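Local atomic coordinates of synaptotagmin-1 (Arabidopsis thaliana, PDB entry 7ATP), a protein that helps maintain plasma membrane integrity during freezing and osmotic stress, probably binding phospholipids with calcium as cofactor, and may regulate endocytosis. Residues 31-36 / 45-50; 98-103 / 136-141. All blocks are in the same frame, centred on the assembly; numbering follows the deposited sequence.

Contact 1: 31-36 / 45-50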
loop_
_atom_site.group_PDB
_atom_site.type_symbol
_atom_site.label_atom_id
_atom_site.label_comp_id
_atom_site.label_asym_id
_atom_site.label_seq_id
_atom_site.Cartn_x
_atom_site.Cartn_y
_atom_site.Cartn_z
ATOM N N PRO A 31 -6.359 -3.009 -10.666
ATOM C CA PRO A 31 -5.692 -2.984 -9.367
ATOM C C PRO A 31 -6.277 -1.929 -8.461
ATOM O O PRO A 31 -6.743 -0.883 -8.904
ATOM C CB PRO A 31 -4.234 -2.669 -9.715
ATOM C CG PRO A 31 -4.297 -2.014 -11.020
ATOM C CD PRO A 31 -5.424 -2.691 -11.748
ATOM N N PHE A 32 -6.278 -2.241 -7.168
ATOM C CA PHE A 32 -6.371 -1.244 -6.118
ATOM C C PHE A 32 -5.507 -1.748 -4.983
ATOM O O PHE A 32 -5.077 -2.902 -4.981
ATOM C CB PHE A 32 -7.808 -0.987 -5.663
ATOM C CG PHE A 32 -8.472 -2.190 -5.018
ATOM C CD1 PHE A 32 -9.007 -3.207 -5.798
ATOM C CD2 PHE A 32 -8.597 -2.269 -3.645
ATOM C CE1 PHE A 32 -9.640 -4.294 -5.211
ATOM C CE2 PHE A 32 -9.221 -3.357 -3.047
ATOM C CZ PHE A 32 -9.736 -4.377 -3.834
ATOM N N VAL A 33 -5.217 -0.876 -4.028
ATOM C CA VAL A 33 -4.286 -1.201 -2.955
ATOM C C VAL A 33 -4.995 -1.092 -1.617
ATOM O O VAL A 33 -5.709 -0.115 -1.361
ATOM C CB VAL A 33 -3.060 -0.271 -2.971
ATOM C CG1 VAL A 33 -2.061 -0.754 -1.966
ATOM C CG2 VAL A 33 -2.458 -0.234 -4.339
ATOM N N LYS A 34 -4.768 -2.074 -0.747
ATOM C CA LYS A 34 -5.257 -2.026 0.622
ATOM C C LYS A 34 -4.091 -1.719 1.537
ATOM O O LYS A 34 -3.052 -2.381 1.468
ATOM C CB LYS A 34 -5.901 -3.343 1.044
ATOM C CG LYS A 34 -6.699 -3.257 2.327
ATOM C CD LYS A 34 -7.521 -4.545 2.570
ATOM C CE LYS A 34 -6.748 -5.568 3.421
ATOM N NZ LYS A 34 -7.470 -5.907 4.692
ATOM N N ILE A 35 -4.274 -0.753 2.424
ATOM C CA ILE A 35 -3.218 -0.355 3.342
ATOM C C ILE A 35 -3.717 -0.562 4.756
ATOM O O ILE A 35 -4.719 0.039 5.156
ATOM C CB ILE A 35 -2.785 1.103 3.143
ATOM C CG1 ILE A 35 -2.467 1.393 1.680
ATOM C CG2 ILE A 35 -1.570 1.390 3.981
ATOM C CD1 ILE A 35 -3.629 1.974 0.929
ATOM N N LYS A 36 -2.999 -1.377 5.518
ATOM C CA LYS A 36 -3.322 -1.646 6.907
ATOM C C LYS A 36 -2.100 -1.377 7.776
ATOM O O LYS A 36 -0.980 -1.769 7.429
ATOM C CB LYS A 36 -3.787 -3.089 7.069
ATOM C CG LYS A 36 -4.627 -3.376 8.303
ATOM C CD LYS A 36 -4.909 -4.881 8.416
ATOM C CE LYS A 36 -5.467 -5.450 7.103
ATOM N NZ LYS A 36 -5.629 -6.942 7.092
ATOM N N LYS A 45 -7.406 0.894 4.645
ATOM C CA LYS A 45 -7.678 1.855 3.592
ATOM C C LYS A 45 -7.523 1.193 2.227
ATOM O O LYS A 45 -6.774 0.228 2.066
ATOM C CB LYS A 45 -6.764 3.070 3.712
ATOM C CG LYS A 45 -7.307 4.181 4.647
ATOM C CD LYS A 45 -6.908 3.995 6.098
ATOM C CE LYS A 45 -7.394 5.168 6.975
ATOM N NZ LYS A 45 -6.832 6.521 6.616
ATOM N N LYS A 46 -8.264 1.706 1.253
ATOM C CA LYS A 46 -8.210 1.214 -0.111
ATOM C C LYS A 46 -8.147 2.389 -1.073
ATOM O O LYS A 46 -8.874 3.374 -0.922
ATOM C CB LYS A 46 -9.440 0.340 -0.471
ATOM C CG LYS A 46 -9.615 -0.933 0.379
ATOM C CD LYS A 46 -11.035 -1.487 0.188
ATOM C CE LYS A 46 -11.341 -2.719 1.055
ATOM N NZ LYS A 46 -12.395 -3.575 0.384
ATOM N N THR A 47 -7.283 2.277 -2.069
ATOM C CA THR A 47 -7.265 3.284 -3.100
ATOM C C THR A 47 -8.407 3.052 -4.069
ATOM O O THR A 47 -9.096 2.017 -4.049
ATOM C CB THR A 47 -5.994 3.203 -3.899
ATOM O OG1 THR A 47 -5.979 1.923 -4.546
ATOM C CG2 THR A 47 -4.789 3.318 -2.984
ATOM N N THR A 48 -8.570 4.024 -4.948
ATOM C CA THR A 48 -9.434 3.841 -6.102
ATOM C C THR A 48 -9.003 2.623 -6.914
ATOM O O THR A 48 -7.860 2.164 -6.824
ATOM C CB THR A 48 -9.394 5.097 -6.927
ATOM O OG1 THR A 48 -9.664 6.186 -6.060
ATOM C CG2 THR A 48 -10.449 5.068 -7.968
ATOM N N VAL A 49 -9.959 2.051 -7.655
ATOM C CA VAL A 49 -9.674 0.984 -8.611
ATOM C C VAL A 49 -9.252 1.605 -9.922
ATOM O O VAL A 49 -9.907 2.523 -10.421
ATOM C CB VAL A 49 -10.915 0.098 -8.841
ATOM C CG1 VAL A 49 -10.599 -0.937 -9.948
ATOM C CG2 VAL A 49 -11.303 -0.580 -7.598
ATOM N N LYS A 50 -8.188 1.108 -10.501
ATOM C CA LYS A 50 -7.736 1.634 -11.773
ATOM C C LYS A 50 -8.034 0.569 -12.822
ATOM O O LYS A 50 -7.202 -0.296 -13.111
ATOM C CB LYS A 50 -6.273 1.995 -11.690
ATOM C CG LYS A 50 -5.998 3.121 -10.681
ATOM C CD LYS A 50 -6.400 4.466 -11.242
ATOM C CE LYS A 50 -5.977 5.666 -10.290
ATOM N NZ LYS A 50 -6.503 6.918 -10.817
#

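Contact 2: 98-103 / 136-141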
loop_
_atom_site.group_PDB
_atom_site.type_symbol
_atom_site.label_atom_id
_atom_site.label_comp_id
_atom_site.label_asym_id
_atom_site.label_seq_id
_atom_site.Cartn_x
_atom_site.Cartn_y
_atom_site.Cartn_z
ATOM N N LYS A 98 9.869 1.984 11.540
ATOM C CA LYS A 98 11.184 2.420 11.999
ATOM C C LYS A 98 12.022 3.004 10.870
ATOM O O LYS A 98 13.060 3.612 11.142
ATOM C CB LYS A 98 11.928 1.257 12.651
ATOM C CG LYS A 98 12.428 0.229 11.665
ATOM C CD LYS A 98 12.616 -1.116 12.349
ATOM C CE LYS A 98 12.895 -2.221 11.339
ATOM N NZ LYS A 98 13.342 -3.494 11.992
ATOM N N GLU A 99 11.569 2.870 9.619
ATOM C CA GLU A 99 12.332 3.256 8.438
ATOM C C GLU A 99 12.151 4.724 8.048
ATOM O O GLU A 99 12.228 5.051 6.855
ATOM C CB GLU A 99 11.948 2.349 7.269
ATOM C CG GLU A 99 12.941 1.248 6.982
ATOM C CD GLU A 99 14.149 1.753 6.216
ATOM O OE1 GLU A 99 14.174 2.952 5.863
ATOM O OE2 GLU A 99 15.072 0.951 5.960
ATOM N N MET A 100 11.940 5.628 9.006
ATOM C CA MET A 100 11.729 7.025 8.659
ATOM C C MET A 100 12.139 7.939 9.804
ATOM O O MET A 100 12.360 7.509 10.941
ATOM C CB MET A 100 10.271 7.306 8.309
ATOM C CG MET A 100 9.407 7.534 9.540
ATOM S SD MET A 100 7.811 6.729 9.369
ATOM C CE MET A 100 8.346 5.241 8.535
ATOM N N VAL A 101 12.207 9.224 9.473
ATOM C CA VAL A 101 12.477 10.315 10.399
ATOM C C VAL A 101 11.329 11.306 10.276
ATOM O O VAL A 101 10.813 11.505 9.167
ATOM C CB VAL A 101 13.824 10.981 10.089
ATOM C CG1 VAL A 101 13.852 12.410 10.598
ATOM C CG2 VAL A 101 14.959 10.169 10.692
ATOM N N PRO A 102 10.883 11.927 11.367
ATOM C CA PRO A 102 9.811 12.923 11.259
ATOM C C PRO A 102 10.176 14.093 10.351
ATOM O O PRO A 102 11.336 14.500 10.250
ATOM C CB PRO A 102 9.611 13.378 12.707
ATOM C CG PRO A 102 9.971 12.175 13.501
ATOM C CD PRO A 102 11.127 11.537 12.765
ATOM N N ASP A 103 9.149 14.612 9.665
ATOM C CA ASP A 103 9.231 15.810 8.829
ATOM C C ASP A 103 10.140 15.625 7.615
ATOM O O ASP A 103 10.816 16.565 7.198
ATOM C CB ASP A 103 9.689 17.023 9.645
ATOM C CG ASP A 103 8.928 17.167 10.943
ATOM O OD1 ASP A 103 7.686 17.069 10.920
ATOM O OD2 ASP A 103 9.578 17.359 11.993
ATOM N N LEU A 136 6.179 8.129 2.465
ATOM C CA LEU A 136 5.782 8.261 3.851
ATOM C C LEU A 136 6.302 9.570 4.417
ATOM O O LEU A 136 7.402 10.014 4.084
ATOM C CB LEU A 136 6.317 7.117 4.684
ATOM C CG LEU A 136 5.412 5.903 4.747
ATOM C CD1 LEU A 136 5.297 5.227 3.404
ATOM C CD2 LEU A 136 6.006 4.963 5.749
ATOM N N LEU A 137 5.498 10.175 5.287
ATOM C CA LEU A 137 5.903 11.376 6.011
ATOM C C LEU A 137 5.349 11.243 7.421
ATOM O O LEU A 137 4.129 11.182 7.607
ATOM C CB LEU A 137 5.387 12.632 5.317
ATOM C CG LEU A 137 5.899 14.002 5.738
ATOM C CD1 LEU A 137 6.007 14.905 4.513
ATOM C CD2 LEU A 137 4.947 14.593 6.757
ATOM N N TYR A 138 6.244 11.150 8.397
ATOM C CA TYR A 138 5.873 11.003 9.796
ATOM C C TYR A 138 5.882 12.359 10.477
ATOM O O TYR A 138 6.787 13.165 10.263
ATOM C CB TYR A 138 6.824 10.070 10.540
ATOM C CG TYR A 138 6.423 9.866 11.978
ATOM C CD1 TYR A 138 5.098 9.640 12.314
ATOM C CD2 TYR A 138 7.363 9.892 12.999
ATOM C CE1 TYR A 138 4.709 9.448 13.619
ATOM C CE2 TYR A 138 6.986 9.701 14.317
ATOM C CZ TYR A 138 5.654 9.478 14.622
ATOM O OH TYR A 138 5.256 9.286 15.929
ATOM N N LYS A 139 4.875 12.594 11.301
ATOM C CA LYS A 139 4.778 13.831 12.052
ATOM C C LYS A 139 4.268 13.538 13.459
ATOM O O LYS A 139 3.113 13.133 13.635
ATOM C CB LYS A 139 3.882 14.832 11.320
ATOM C CG LYS A 139 4.636 15.691 10.303
ATOM C CD LYS A 139 3.753 16.772 9.682
ATOM C CE LYS A 139 4.424 18.146 9.764
ATOM N NZ LYS A 139 5.774 18.176 9.127
ATOM N N PRO A 140 5.115 13.698 14.490
ATOM C CA PRO A 140 4.657 13.487 15.869
ATOM C C PRO A 140 4.135 14.769 16.500
ATOM O O PRO A 140 4.179 15.834 15.877
ATOM C CB PRO A 140 5.915 12.979 16.570
ATOM C CG PRO A 140 7.026 13.669 15.833
ATOM C CD PRO A 140 6.569 13.889 14.410
ATOM N N PHE A 141 3.655 14.686 17.739
ATOM C CA PHE A 141 2.984 15.821 18.363
ATOM C C PHE A 141 3.942 16.837 18.989
ATOM O O PHE A 141 3.701 18.043 18.886
ATOM C CB PHE A 141 1.981 15.313 19.401
ATOM C CG PHE A 141 0.823 14.569 18.793
ATOM C CD1 PHE A 141 -0.274 15.253 18.284
ATOM C CD2 PHE A 141 0.830 13.187 18.713
ATOM C CE1 PHE A 141 -1.352 14.566 17.709
ATOM C CE2 PHE A 141 -0.245 12.496 18.143
ATOM C CZ PHE A 141 -1.332 13.190 17.639
#

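Contact 1: 31-36 / 45-50
Strand 31-36 and segment 45-50, whose first residues form the short strand 45-46, meet as the two arms of an antiparallel beta hairpin at the border of one sheet, where 45-46 is the outermost strand. Lys45 and Ile35 form a hydrogen-bonded pair, with Ile35 N donating a hydrogen bond to Lys45 O at 2.7 Å and Lys45 N donating in turn to Ile35 O. Lys34 and Lys46 follow as a non-hydrogen-bonded pair. Thr47 N still reaches Val33 O at 2.9 Å, but the reciprocal backbone bond is replaced: Val33 N donates to the hydroxyl Thr47 OG1 at 2.9 Å. A chi1 of 63° sets that oxygen between the backbone N and carbonyl carbon of Thr47, facing strand 31-36, and OG1 itself donates a hydrogen bond to Thr48 O, 3.0 Å away. A threonine suits this spot because one hydroxyl both accepts and donates where the ladder gives way to a loop, while its CG2 meets Val33 CB, and the side chain also touches Val14 of strand 8-18. The hairpin belongs to the C2 beta sandwich: Ile35 and Thr47 turn inward against strand 8-18 of the other sheet, whereas Phe32, Lys34 and Lys46 occupy the outer face. There the Phe32 ring runs alongside the aliphatic part of Lys46, CE2 to CD 4.2 Å, and Val49 CG2 comes within 3.9 Å of Phe32 CD1 from an oblique direction, so apolar carbon flanks the ring. Lys45 sends its own NZ away to Lys63 O. Lys50 N bonds to Pro31 O at 2.9 Å, joining the segments at the end remote from the 37-44 connection; there Val49 packs by Asp30 and Pro31 lies near Asp80, which by similarity bind calcium.

Contact 2: 98-103 / 136-141
Met100, Pro102 and Asp103, from the loop between strands 88-96 and 106-111, lie against the last strand, 131-140, with an apolar, well-packed half around Met100 and Tyr138 and a solvent-facing half at Asp103. On the packed side Met100 reaches in with its whole chain: CE touches Leu136 CD2 at 3.6 Å, and SD rests 3.7 Å from Tyr138 CB. The sulfur is also 5.2 Å from the centroid of the Tyr138 ring, 47° off its normal, an oblique Met-aromatic contact. A flexible, unbranched methionine is apt here, since bends at chi2 and chi3 let one side chain reach both Leu136 and Tyr138, two residues apart on the strand. Pro102 lies side by side with Tyr138, its CG 3.5 Å from CD2 of the ring, and its CB meets Pro140 CD, the two side chains crossing at about a right angle. Tyr138 swings its ring away from its own backbone N (chi1 -178°), toward Pro140, whose N lies over the centre of one ring face. In this C2 sandwich the loop thus sits beside the C-terminal strand, where Leu136 also pairs through its backbone with Lys106 of the neighbouring edge strand. Asp103 marks the passage to the open side. Its N donates to Tyr138 O at 2.8 Å, fastening the loop backbone to the strand. Its exposed carboxylate meets Lys139 in a salt bridge, OD1 to NZ 2.8 Å, the lysine arriving on the anti side and 31° out of the carboxylate plane. Lys139 is long enough to curl back, bent at chi3 and chi4, so that its methylenes CG and CE also pass close to OD1. Both residues of the pair are exposed, so the salt bridge lies on the solvent side.

In the fold
From the N terminus, the chain runs through strand 8-18 and past Asp30 into strand 31-37; contact 1 then closes a short loop of eight residues as 45-50 folds back along 31-36. Strands 57-66, 73-80 and 88-96 follow before contact 2 opens, and it closes only when strand 131-140 returns to the loop at 98-103, enclosing strand 106-111. The two closures are therefore in series, neither nested nor crossed. Contact 1 builds the border of one sheet and reaches toward the calcium end of the sandwich. Contact 2 ties the link between the two sheets to the C-terminal strand of the other one. Their centres are 22 Å apart, and they do not touch.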